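Local coordinates for protein gamma-glutamyltransferase 1 Threonine peptidase. MEROPS family T03 (Pseudomonas nitroreducens, PDB 7D9E) that probably transfers gamma-glutamyl groups to acceptors such as amines, as a threonine peptidase of the Ntn-hydrolase clan, at residues A59-L64 against M132-A137; Y156-F161 against T205-A210; L225-M230 against D240-Y245; D316-P321 against A329-P334. One frame throughout, in Å; residues are numbered along the deposited sequence.

Contact 1. Residues A59-L64 against M132-A137; sequences ATAFTL and MGLWEA
L134 meets two partners, A61 and F62, a compact instance of one leucine filling the space between two consecutive residues of a facing helix. Its CD1 touches both the F62 ring and A61 CB, while CD2 meets A61 CB. CD1 of L134 sits over one face of the F62 ring, 3.8 Å from the ring centroid and 17° off the normal, which makes the approach a CH-pi contact. The methyl lies somewhat toward the rim, so that F62 CE2 and CZ are the ring atoms nearest to it. At A61 CB both L134 CD1 and CD2 come to 3.7 Å, where the short alanine side chain lets the leucine settle close to the helix backbone; the CA atoms of A61 and L134 are 8.0 Å apart. F62 leaves its own helix at a slant, and its CG, anti to the carbonyl carbon (chi1 -77°), carries the ring forward to the leucine. Replacing F62 by an alanine is likely to leave L134 CD1 without the face it rests on and to open a gap beside L150 and A153. Behind this first shell, T63 OG1 donates to A59 O at 2.9 Å, a carbonyl that also accepts from T63 N on the opposite face of its plane. A61 O receives a hydrogen bond from Y18 of another chain, so the apolar seam lies close to the interface between the chains. The pair joins helix 53-67 to helix 130-141 within the buried interior, while L150 and A153 of helix 146-159 pack against F62 and V42 of helix 37-48 against A59 and T63.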
loop_
_atom_site.group_PDB
_atom_site.type_symbol
_atom_site.label_atom_id
_atom_site.label_comp_id
_atom_site.label_asym_id
_atom_site.label_seq_id
_atom_site.Cartn_x
_atom_site.Cartn_y
_atom_site.Cartn_z
ATOM N N ALA A 59 4.732 12.723 11.923
ATOM C CA ALA A 59 3.571 13.162 12.688
ATOM C C ALA A 59 2.287 12.631 12.060
ATOM O O ALA A 59 1.371 12.202 12.771
ATOM C CB ALA A 59 3.570 14.686 12.792
ATOM N N THR A 60 2.219 12.627 10.722
ATOM C CA THR A 60 1.013 12.177 10.024
ATOM C C THR A 60 0.789 10.679 10.205
ATOM O O THR A 60 -0.337 10.234 10.471
ATOM C CB THR A 60 1.149 12.535 8.544
ATOM O OG1 THR A 60 1.245 13.958 8.402
ATOM C CG2 THR A 60 -0.056 12.021 7.747
ATOM N N ALA A 61 1.854 9.887 10.093
ATOM C CA ALA A 61 1.720 8.444 10.235
ATOM C C ALA A 61 1.252 8.064 11.630
ATOM O O ALA A 61 0.425 7.161 11.786
ATOM C CB ALA A 61 3.046 7.763 9.916
ATOM N N PHE A 62 1.763 8.736 12.670
ATOM C CA PHE A 62 1.244 8.419 14.000
ATOM C C PHE A 62 -0.182 8.921 14.167
ATOM O O PHE A 62 -0.997 8.264 14.829
ATOM C CB PHE A 62 2.167 8.951 15.093
ATOM C CG PHE A 62 3.403 8.116 15.312
ATOM C CD1 PHE A 62 3.313 6.839 15.825
ATOM C CD2 PHE A 62 4.654 8.628 15.010
ATOM C CE1 PHE A 62 4.471 6.074 16.057
ATOM C CE2 PHE A 62 5.812 7.876 15.238
ATOM C CZ PHE A 62 5.712 6.596 15.732
ATOM N N THR A 63 -0.524 10.060 13.544
ATOM C CA THR A 63 -1.898 10.561 13.630
ATOM C C THR A 63 -2.878 9.564 13.035
ATOM O O THR A 63 -3.898 9.236 13.657
ATOM C CB THR A 63 -2.026 11.916 12.934
ATOM O OG1 THR A 63 -1.324 12.902 13.699
ATOM C CG2 THR A 63 -3.477 12.355 12.861
ATOM N N LEU A 64 -2.570 9.043 11.845
ATOM C CA LEU A 64 -3.470 8.091 11.207
ATOM C C LEU A 64 -3.525 6.750 11.933
ATOM O O LEU A 64 -4.519 6.026 11.793
ATOM C CB LEU A 64 -3.070 7.910 9.747
ATOM C CG LEU A 64 -3.148 9.172 8.887
ATOM C CD1 LEU A 64 -2.491 8.973 7.512
ATOM C CD2 LEU A 64 -4.593 9.609 8.720
ATOM N N MET A 132 9.550 1.131 13.915
ATOM C CA MET A 132 10.942 1.153 13.472
ATOM C C MET A 132 11.151 1.961 12.213
ATOM O O MET A 132 12.134 2.709 12.104
ATOM C CB MET A 132 11.491 -0.270 13.359
ATOM C CG MET A 132 12.972 -0.240 13.070
ATOM S SD MET A 132 13.918 0.132 14.478
ATOM C CE MET A 132 13.770 -1.503 15.417
ATOM N N GLY A 133 10.260 1.797 11.234
ATOM C CA GLY A 133 10.372 2.548 9.997
ATOM C C GLY A 133 10.339 4.046 10.218
ATOM O O GLY A 133 11.217 4.776 9.746
ATOM N N LEU A 134 9.340 4.521 10.963
ATOM C CA LEU A 134 9.215 5.957 11.202
ATOM C C LEU A 134 10.427 6.479 11.962
ATOM O O LEU A 134 10.937 7.573 11.668
ATOM C CB LEU A 134 7.921 6.236 11.957
ATOM C CG LEU A 134 6.650 5.789 11.226
ATOM C CD1 LEU A 134 5.429 5.968 12.123
ATOM C CD2 LEU A 134 6.500 6.557 9.933
ATOM N N TRP A 135 10.923 5.699 12.931
ATOM C CA TRP A 135 12.136 6.077 13.640
ATOM C C TRP A 135 13.332 6.204 12.701
ATOM O O TRP A 135 14.064 7.203 12.734
ATOM C CB TRP A 135 12.448 5.022 14.699
ATOM C CG TRP A 135 13.724 5.319 15.428
ATOM C CD1 TRP A 135 14.922 4.696 15.264
ATOM C CD2 TRP A 135 13.924 6.330 16.423
ATOM N NE1 TRP A 135 15.861 5.253 16.100
ATOM C CE2 TRP A 135 15.273 6.261 16.820
ATOM C CE3 TRP A 135 13.090 7.284 17.017
ATOM C CZ2 TRP A 135 15.806 7.098 17.789
ATOM C CZ3 TRP A 135 13.629 8.120 17.983
ATOM C CH2 TRP A 135 14.976 8.022 18.353
ATOM N N GLU A 136 13.567 5.180 11.878
ATOM C CA GLU A 136 14.711 5.214 10.975
ATOM C C GLU A 136 14.628 6.395 10.013
ATOM O O GLU A 136 15.638 7.057 9.760
ATOM C CB GLU A 136 14.830 3.898 10.205
ATOM C CG GLU A 136 15.277 2.702 11.047
ATOM C CD GLU A 136 16.628 2.882 11.725
ATOM O OE1 GLU A 136 17.350 3.854 11.410
ATOM O OE2 GLU A 136 16.959 2.047 12.592
ATOM N N ALA A 137 13.440 6.678 9.471
ATOM C CA ALA A 137 13.310 7.811 8.565
ATOM C C ALA A 137 13.611 9.117 9.288
ATOM O O ALA A 137 14.340 9.971 8.777
ATOM C CB ALA A 137 11.900 7.849 7.969
#

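Contact 2. Residues Y156-F161 against T205-A210; sequences YAQTGF and TLERIA
The amide of Q158 and the carboxylate of E207 approach each other with their planes 84° apart, almost perpendicular, and the two side chains themselves cross at about a right angle. NE2 of Q158 stands 3.7 Å from E207 OE2, too far for a direct bond, and a water mediates instead: it accepts from Q158 NE2 at 2.9 Å and donates weakly to E207 OE1 at 3.0 Å. Both chains run extended beyond CG, which brings their polar ends together at the exposed border of the contact. Of the other flat groups, the Y156 ring has G160 O at its edge, in plane, and the R208 guanidinium carries T205 CA over one face. Below this polar pair, A157 CB approaches L206 CD1 at 4.4 Å, a loose apolar touch. G160 leaves helix 146-159 with positive phi (107°), where any side chain would collide with the carbonyl oxygen of T159. The contact is thus apolar on its buried side, with a water link, weak at its E207 end, on the exposed side. It ties the end of helix 146-159 to helix 200-212, whose L206 also rests on F62 and V66 of helix 53-67, while R208 forms a salt bridge with D216 and packs on L225 of helix 221-233.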
loop_
_atom_site.group_PDB
_atom_site.type_symbol
_atom_site.label_atom_id
_atom_site.label_comp_id
_atom_site.label_asym_id
_atom_site.label_seq_id
_atom_site.Cartn_x
_atom_site.Cartn_y
_atom_site.Cartn_z
ATOM N N TYR A 156 -5.159 13.207 19.639
ATOM C CA TYR A 156 -6.318 12.565 19.015
ATOM C C TYR A 156 -6.692 11.284 19.739
ATOM O O TYR A 156 -7.883 10.954 19.838
ATOM C CB TYR A 156 -6.093 12.300 17.518
ATOM C CG TYR A 156 -6.218 13.548 16.679
ATOM C CD1 TYR A 156 -7.422 14.246 16.607
ATOM C CD2 TYR A 156 -5.128 14.042 15.992
ATOM C CE1 TYR A 156 -7.529 15.395 15.860
ATOM C CE2 TYR A 156 -5.231 15.213 15.233
ATOM C CZ TYR A 156 -6.427 15.864 15.172
ATOM O OH TYR A 156 -6.543 17.016 14.433
ATOM N N ALA A 157 -5.708 10.570 20.306
ATOM C CA ALA A 157 -6.042 9.379 21.079
ATOM C C ALA A 157 -6.714 9.748 22.392
ATOM O O ALA A 157 -7.691 9.106 22.798
ATOM C CB ALA A 157 -4.782 8.550 21.347
ATOM N N GLN A 158 -6.224 10.793 23.067
ATOM C CA GLN A 158 -6.773 11.183 24.361
ATOM C C GLN A 158 -8.170 11.788 24.252
ATOM O O GLN A 158 -9.061 11.445 25.038
ATOM C CB GLN A 158 -5.846 12.213 25.024
ATOM C CG GLN A 158 -4.568 11.638 25.556
ATOM C CD GLN A 158 -3.592 12.714 25.985
ATOM O OE1 GLN A 158 -3.800 13.907 25.725
ATOM N NE2 GLN A 158 -2.522 12.298 26.634
ATOM N N THR A 159 -8.361 12.744 23.337
ATOM C CA THR A 159 -9.582 13.539 23.302
ATOM C C THR A 159 -10.477 13.236 22.112
ATOM O O THR A 159 -11.604 13.746 22.068
ATOM C CB THR A 159 -9.271 15.046 23.350
ATOM O OG1 THR A 159 -8.409 15.417 22.274
ATOM C CG2 THR A 159 -8.592 15.407 24.668
ATOM N N GLY A 160 -10.014 12.446 21.156
ATOM C CA GLY A 160 -10.869 11.780 20.196
ATOM C C GLY A 160 -10.791 12.380 18.799
ATOM O O GLY A 160 -10.190 13.429 18.556
ATOM N N PHE A 161 -11.399 11.645 17.868
ATOM C CA PHE A 161 -11.648 12.110 16.510
ATOM C C PHE A 161 -13.042 11.621 16.109
ATOM O O PHE A 161 -13.592 10.708 16.729
ATOM C CB PHE A 161 -10.604 11.562 15.520
ATOM C CG PHE A 161 -10.744 10.096 15.274
ATOM C CD1 PHE A 161 -10.194 9.178 16.151
ATOM C CD2 PHE A 161 -11.446 9.633 14.175
ATOM C CE1 PHE A 161 -10.339 7.834 15.931
ATOM C CE2 PHE A 161 -11.606 8.299 13.966
ATOM C CZ PHE A 161 -11.061 7.391 14.846
ATOM N N THR A 205 0.388 4.404 25.046
ATOM C CA THR A 205 1.392 3.747 24.217
ATOM C C THR A 205 2.171 4.770 23.402
ATOM O O THR A 205 3.409 4.713 23.316
ATOM C CB THR A 205 0.694 2.743 23.298
ATOM O OG1 THR A 205 0.050 1.741 24.093
ATOM C CG2 THR A 205 1.668 2.077 22.334
ATOM N N LEU A 206 1.457 5.722 22.797
ATOM C CA LEU A 206 2.118 6.756 22.012
ATOM C C LEU A 206 2.980 7.668 22.872
ATOM O O LEU A 206 4.003 8.174 22.387
ATOM C CB LEU A 206 1.083 7.552 21.227
ATOM C CG LEU A 206 0.405 6.734 20.124
ATOM C CD1 LEU A 206 -0.829 7.482 19.657
ATOM C CD2 LEU A 206 1.351 6.490 18.970
ATOM N N GLU A 207 2.591 7.899 24.134
ATOM C CA GLU A 207 3.450 8.656 25.042
ATOM C C GLU A 207 4.761 7.927 25.304
ATOM O O GLU A 207 5.833 8.550 25.335
ATOM C CB GLU A 207 2.730 8.945 26.362
ATOM C CG GLU A 207 1.524 9.849 26.232
ATOM C CD GLU A 207 0.954 10.256 27.580
ATOM O OE1 GLU A 207 0.577 9.361 28.363
ATOM O OE2 GLU A 207 0.895 11.473 27.859
ATOM N N ARG A 208 4.699 6.610 25.511
ATOM C CA ARG A 208 5.925 5.836 25.691
ATOM C C ARG A 208 6.798 5.891 24.443
ATOM O O ARG A 208 8.026 6.027 24.542
ATOM C CB ARG A 208 5.597 4.384 26.043
ATOM C CG ARG A 208 4.889 4.238 27.390
ATOM C CD ARG A 208 4.817 2.803 27.877
ATOM N NE ARG A 208 4.121 1.907 26.960
ATOM C CZ ARG A 208 2.808 1.701 26.961
ATOM N NH1 ARG A 208 2.042 2.343 27.833
ATOM N NH2 ARG A 208 2.265 0.863 26.086
ATOM N N ILE A 209 6.188 5.756 23.263
ATOM C CA ILE A 209 6.946 5.848 22.013
ATOM C C ILE A 209 7.558 7.233 21.860
ATOM O O ILE A 209 8.693 7.377 21.382
ATOM C CB ILE A 209 6.044 5.472 20.821
ATOM C CG1 ILE A 209 5.670 3.993 20.903
ATOM C CG2 ILE A 209 6.742 5.767 19.510
ATOM C CD1 ILE A 209 4.560 3.541 19.951
ATOM N N ALA A 210 6.834 8.275 22.283
ATOM C CA ALA A 210 7.387 9.624 22.206
ATOM C C ALA A 210 8.647 9.747 23.053
ATOM O O ALA A 210 9.591 10.455 22.683
ATOM C CB ALA A 210 6.352 10.643 22.673
HETATM O O HOH W 1 -2.307 9.630 27.741
#

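Contact 3. Residues L225-M230 against D240-Y245; sequences LLIAQM and DDLVDY
I227 and L242 lie alongside one another, running in opposite senses, so that their methyl ends overlap instead of meeting head on. The closest approach is that of I227 CD1 to L242 CD1, at 3.8 Å, and I227 CG1 follows at 4.2 Å from the same methyl. The CB of I227 does not aim at the other helix; its CG1 branch, anti to the carbonyl carbon (chi1 -63°), and the further turn at chi2 (-47°) bring CD1 round to the leucine. The CB of L242, in contrast, is directed toward the segment 225-230, and its other branch, CD2, comes to 4.3 Å from L226 CD1. L242 therefore divides its two methyls between successive residues of the facing helix, one for L226 and one for I227. Two helices close in sequence, 221-233 and the short 239-244, pack together here across a brief connection, a helix-loop-helix arrangement whose touching surface is made of three aliphatic side chains. The CA atoms of I227 and L242 are 9.3 Å apart, a separation bridged by their branched side chains. Farther out, I237 from the connecting loop packs on L226, and Y218 of helix 214-219 covers L242. D241 accepts from the K99 backbone N and pairs with T238 just before its own helix, and D244 makes a salt bridge with K99.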
loop_
_atom_site.group_PDB
_atom_site.type_symbol
_atom_site.label_atom_id
_atom_site.label_comp_id
_atom_site.label_asym_id
_atom_site.label_seq_id
_atom_site.Cartn_x
_atom_site.Cartn_y
_atom_site.Cartn_z
ATOM N N LEU A 225 3.500 -6.128 26.569
ATOM C CA LEU A 225 2.062 -6.301 26.392
ATOM C C LEU A 225 1.751 -7.077 25.121
ATOM O O LEU A 225 0.824 -7.894 25.088
ATOM C CB LEU A 225 1.376 -4.937 26.347
ATOM C CG LEU A 225 1.409 -4.158 27.666
ATOM C CD1 LEU A 225 0.877 -2.755 27.456
ATOM C CD2 LEU A 225 0.609 -4.902 28.741
ATOM N N LEU A 226 2.517 -6.833 24.061
ATOM C CA LEU A 226 2.328 -7.577 22.818
ATOM C C LEU A 226 2.619 -9.051 23.044
ATOM O O LEU A 226 1.858 -9.925 22.612
ATOM C CB LEU A 226 3.229 -6.982 21.729
ATOM C CG LEU A 226 2.937 -7.377 20.288
ATOM C CD1 LEU A 226 3.624 -6.371 19.364
ATOM C CD2 LEU A 226 3.450 -8.750 19.960
ATOM N N ILE A 227 3.715 -9.347 23.741
ATOM C CA ILE A 227 4.057 -10.736 24.016
ATOM C C ILE A 227 2.969 -11.395 24.855
ATOM O O ILE A 227 2.608 -12.557 24.631
ATOM C CB ILE A 227 5.442 -10.823 24.682
ATOM C CG1 ILE A 227 6.523 -10.309 23.733
ATOM C CG2 ILE A 227 5.721 -12.249 25.146
ATOM C CD1 ILE A 227 6.441 -10.844 22.323
ATOM N N ALA A 228 2.442 -10.676 25.846
ATOM C CA ALA A 228 1.387 -11.251 26.675
ATOM C C ALA A 228 0.154 -11.570 25.838
ATOM O O ALA A 228 -0.523 -12.579 26.070
ATOM C CB ALA A 228 1.029 -10.300 27.814
ATOM N N GLN A 229 -0.174 -10.708 24.874
ATOM C CA GLN A 229 -1.331 -10.991 24.038
ATOM C C GLN A 229 -1.086 -12.222 23.177
ATOM O O GLN A 229 -1.999 -13.022 22.957
ATOM C CB GLN A 229 -1.640 -9.782 23.170
ATOM C CG GLN A 229 -2.937 -9.896 22.411
ATOM C CD GLN A 229 -4.121 -9.741 23.320
ATOM O OE1 GLN A 229 -4.095 -8.940 24.261
ATOM N NE2 GLN A 229 -5.150 -10.534 23.084
ATOM N N MET A 230 0.146 -12.392 22.681
ATOM C CA MET A 230 0.474 -13.603 21.938
ATOM C C MET A 230 0.312 -14.842 22.805
ATOM O O MET A 230 -0.207 -15.869 22.351
ATOM C CB MET A 230 1.914 -13.529 21.437
ATOM C CG MET A 230 2.183 -12.463 20.417
ATOM S SD MET A 230 1.404 -12.868 18.838
ATOM C CE MET A 230 0.278 -11.489 18.745
ATOM N N ASP A 240 12.269 -12.262 21.039
ATOM C CA ASP A 240 13.346 -12.393 20.060
ATOM C C ASP A 240 12.953 -11.796 18.708
ATOM O O ASP A 240 13.768 -11.144 18.042
ATOM C CB ASP A 240 13.716 -13.867 19.856
ATOM C CG ASP A 240 14.620 -14.413 20.939
ATOM O OD1 ASP A 240 14.706 -13.807 22.030
ATOM O OD2 ASP A 240 15.250 -15.465 20.695
ATOM N N ASP A 241 11.706 -12.034 18.272
ATOM C CA ASP A 241 11.230 -11.488 17.009
ATOM C C ASP A 241 11.275 -9.970 17.037
ATOM O O ASP A 241 11.726 -9.335 16.078
ATOM C CB ASP A 241 9.781 -11.932 16.800
ATOM C CG ASP A 241 9.669 -13.390 16.439
ATOM O OD1 ASP A 241 10.158 -13.783 15.368
ATOM O OD2 ASP A 241 9.107 -14.155 17.237
ATOM N N LEU A 242 10.830 -9.381 18.149
ATOM C CA LEU A 242 10.781 -7.928 18.250
ATOM C C LEU A 242 12.178 -7.326 18.300
ATOM O O LEU A 242 12.457 -6.346 17.602
ATOM C CB LEU A 242 9.958 -7.524 19.471
ATOM C CG LEU A 242 8.477 -7.884 19.381
ATOM C CD1 LEU A 242 7.832 -7.693 20.742
ATOM C CD2 LEU A 242 7.765 -7.050 18.329
ATOM N N VAL A 243 13.076 -7.893 19.112
ATOM C CA VAL A 243 14.405 -7.296 19.220
ATOM C C VAL A 243 15.184 -7.463 17.921
ATOM O O VAL A 243 16.070 -6.657 17.622
ATOM C CB VAL A 243 15.205 -7.828 20.431
ATOM C CG1 VAL A 243 14.455 -7.556 21.729
ATOM C CG2 VAL A 243 15.530 -9.284 20.247
ATOM N N ASP A 244 14.860 -8.471 17.117
ATOM C CA ASP A 244 15.578 -8.698 15.868
ATOM C C ASP A 244 15.013 -7.906 14.688
ATOM O O ASP A 244 15.661 -7.869 13.632
ATOM C CB ASP A 244 15.624 -10.195 15.525
ATOM C CG ASP A 244 16.567 -10.979 16.434
ATOM O OD1 ASP A 244 17.239 -10.355 17.284
ATOM O OD2 ASP A 244 16.638 -12.221 16.310
ATOM N N TYR A 245 13.849 -7.260 14.836
ATOM C CA TYR A 245 13.259 -6.547 13.710
ATOM C C TYR A 245 14.154 -5.391 13.258
ATOM O O TYR A 245 14.612 -4.586 14.073
ATOM C CB TYR A 245 11.857 -6.003 14.042
ATOM C CG TYR A 245 11.282 -5.420 12.766
ATOM C CD1 TYR A 245 10.723 -6.236 11.803
ATOM C CD2 TYR A 245 11.444 -4.072 12.463
ATOM C CE1 TYR A 245 10.276 -5.707 10.591
ATOM C CE2 TYR A 245 11.021 -3.553 11.263
ATOM C CZ TYR A 245 10.445 -4.374 10.337
ATOM O OH TYR A 245 10.037 -3.836 9.123
#

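Contact 4. Residues D316-P321 against A329-P334; sequences DYLGDP and AQLTDP
Y317, near the end of helix 297-317, is the first residue of the segment 316-321 to meet L331. The CB of its neighbour D316 lies over the centre of one ring face, 4.0 Å above the plane. L331 comes to the ring obliquely: its CD2 lies 3.8 Å from Y317 CD2, and its CD1 lies 3.9 Å from Y317 CB, so the leucine spans the root and the near side of the ring. CG anti to the carbonyl carbon (chi1 -57°) sets the ring beside L331, and the hydroxyl at its far end is hydrogen-bonded with L359 N. A serine in place of Y317 would probably leave L331 CD2 without its ring neighbour and L359 N without its hydroxyl partner. Next, L318 has left helical geometry and its CB is not aimed at the partner, yet its CD2 reaches L331 CD1 at 3.9 Å. CD2 of L331 thus serves the tyrosine alone, while CD1 touches both Y317 and L318. The L318 side chain is about 11 Å from the bound DON, beyond its first shell, and L71 of another chain packs on it. Further along, D320 OD2 bonds the backbone N of R69 of another chain. The contact joins the end of helix 297-317 to the weakly bonded helix 328-332, with I273 of helix 271-284 against L318 and Q277 of that helix bonded to L331 O.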
loop_
_atom_site.group_PDB
_atom_site.type_symbol
_atom_site.label_atom_id
_atom_site.label_comp_id
_atom_site.label_asym_id
_atom_site.label_seq_id
_atom_site.Cartn_x
_atom_site.Cartn_y
_atom_site.Cartn_z
ATOM N N ASP A 316 5.165 -16.064 -10.361
ATOM C CA ASP A 316 6.168 -17.106 -10.503
ATOM C C ASP A 316 7.495 -16.735 -9.866
ATOM O O ASP A 316 8.172 -17.612 -9.309
ATOM C CB ASP A 316 6.379 -17.392 -11.996
ATOM C CG ASP A 316 6.932 -18.774 -12.257
ATOM O OD1 ASP A 316 6.296 -19.773 -11.859
ATOM O OD2 ASP A 316 8.004 -18.850 -12.883
ATOM N N TYR A 317 7.892 -15.462 -9.944
ATOM C CA TYR A 317 9.265 -15.088 -9.661
ATOM C C TYR A 317 9.474 -14.283 -8.391
ATOM O O TYR A 317 10.598 -14.271 -7.884
ATOM C CB TYR A 317 9.843 -14.258 -10.820
ATOM C CG TYR A 317 9.794 -14.964 -12.146
ATOM C CD1 TYR A 317 10.482 -16.153 -12.346
ATOM C CD2 TYR A 317 9.063 -14.439 -13.194
ATOM C CE1 TYR A 317 10.437 -16.806 -13.568
ATOM C CE2 TYR A 317 9.016 -15.081 -14.419
ATOM C CZ TYR A 317 9.692 -16.263 -14.596
ATOM O OH TYR A 317 9.641 -16.914 -15.804
ATOM N N LEU A 318 8.466 -13.587 -7.889
ATOM C CA LEU A 318 8.703 -12.487 -6.964
ATOM C C LEU A 318 8.487 -12.860 -5.498
ATOM O O LEU A 318 7.549 -13.580 -5.137
ATOM C CB LEU A 318 7.877 -11.258 -7.335
ATOM C CG LEU A 318 8.042 -10.802 -8.790
ATOM C CD1 LEU A 318 7.304 -9.491 -8.972
ATOM C CD2 LEU A 318 9.486 -10.605 -9.168
ATOM N N GLY A 319 9.381 -12.341 -4.665
ATOM C CA GLY A 319 9.342 -12.575 -3.237
ATOM C C GLY A 319 10.471 -11.806 -2.587
ATOM O O GLY A 319 11.187 -11.065 -3.253
ATOM N N ASP A 320 10.654 -12.011 -1.280
ATOM C CA ASP A 320 11.711 -11.315 -0.556
ATOM C C ASP A 320 13.049 -11.569 -1.233
ATOM O O ASP A 320 13.459 -12.732 -1.358
ATOM C CB ASP A 320 11.718 -11.832 0.877
ATOM C CG ASP A 320 12.703 -11.101 1.786
ATOM O OD1 ASP A 320 13.818 -10.723 1.350
ATOM O OD2 ASP A 320 12.393 -10.956 2.988
ATOM N N PRO A 321 13.771 -10.526 -1.657
ATOM C CA PRO A 321 14.943 -10.748 -2.511
ATOM C C PRO A 321 16.153 -11.283 -1.782
ATOM O O PRO A 321 17.155 -11.606 -2.439
ATOM C CB PRO A 321 15.241 -9.344 -3.077
ATOM C CG PRO A 321 14.718 -8.405 -2.054
ATOM C CD PRO A 321 13.495 -9.094 -1.438
ATOM N N ALA A 329 16.750 -8.096 -12.979
ATOM C CA ALA A 329 17.320 -7.531 -14.197
ATOM C C ALA A 329 16.690 -8.149 -15.436
ATOM O O ALA A 329 16.357 -7.438 -16.397
ATOM C CB ALA A 329 18.830 -7.745 -14.203
ATOM N N GLN A 330 16.519 -9.472 -15.438
ATOM C CA GLN A 330 15.952 -10.122 -16.617
ATOM C C GLN A 330 14.514 -9.673 -16.839
ATOM O O GLN A 330 14.084 -9.516 -17.985
ATOM C CB GLN A 330 16.018 -11.642 -16.467
ATOM C CG GLN A 330 17.441 -12.187 -16.443
ATOM C CD GLN A 330 17.838 -12.584 -15.043
ATOM O OE1 GLN A 330 17.901 -11.731 -14.136
ATOM N NE2 GLN A 330 18.128 -13.867 -14.848
ATOM N N LEU A 331 13.766 -9.434 -15.760
ATOM C CA LEU A 331 12.354 -9.087 -15.853
ATOM C C LEU A 331 12.119 -7.629 -16.209
ATOM O O LEU A 331 10.981 -7.265 -16.521
ATOM C CB LEU A 331 11.645 -9.404 -14.525
ATOM C CG LEU A 331 11.492 -10.878 -14.167
ATOM C CD1 LEU A 331 10.943 -11.054 -12.745
ATOM C CD2 LEU A 331 10.590 -11.574 -15.164
ATOM N N THR A 332 13.149 -6.788 -16.172
ATOM C CA THR A 332 13.008 -5.373 -16.493
ATOM C C THR A 332 13.921 -4.947 -17.633
ATOM O O THR A 332 13.993 -3.751 -17.943
ATOM C CB THR A 332 13.272 -4.507 -15.260
ATOM O OG1 THR A 332 14.575 -4.797 -14.744
ATOM C CG2 THR A 332 12.233 -4.761 -14.183
ATOM N N ASP A 333 14.611 -5.892 -18.271
ATOM C CA ASP A 333 15.469 -5.559 -19.396
ATOM C C ASP A 333 14.633 -5.036 -20.565
ATOM O O ASP A 333 13.571 -5.587 -20.863
ATOM C CB ASP A 333 16.196 -6.807 -19.858
ATOM C CG ASP A 333 17.230 -6.503 -20.908
ATOM O OD1 ASP A 333 18.376 -6.160 -20.552
ATOM O OD2 ASP A 333 16.890 -6.636 -22.095
ATOM N N PRO A 334 15.083 -3.983 -21.247
ATOM C CA PRO A 334 14.300 -3.463 -22.386
ATOM C C PRO A 334 13.983 -4.500 -23.456
ATOM O O PRO A 334 12.912 -4.428 -24.077
ATOM C CB PRO A 334 15.186 -2.348 -22.964
ATOM C CG PRO A 334 16.307 -2.136 -21.989
ATOM C CD PRO A 334 16.132 -3.039 -20.810
#

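In the fold
Contacts 1, 3 and 4 follow one plan, a single leucine set against two adjacent residues, and all three are buried; its methyls divide cleanly in contact 3, while CD1 touches both partners in contacts 1 and 4. Contact 2 is only partly buried, and a bridging water at its exposed edge supplements a thin apolar touch. Contact 1 sets a methyl over a ring face, contact 3 is wholly aliphatic and contact 4 meets its tyrosine obliquely. Each contact joins a different pair of helices, none shared. Contacts 1 and 2 meet where F62 packs on L206 and I209, and contact 3 touches both, through M132 with Y245 and R208 with L225. Contact 4 stands apart, across the chain's centre from contacts 1 and 2.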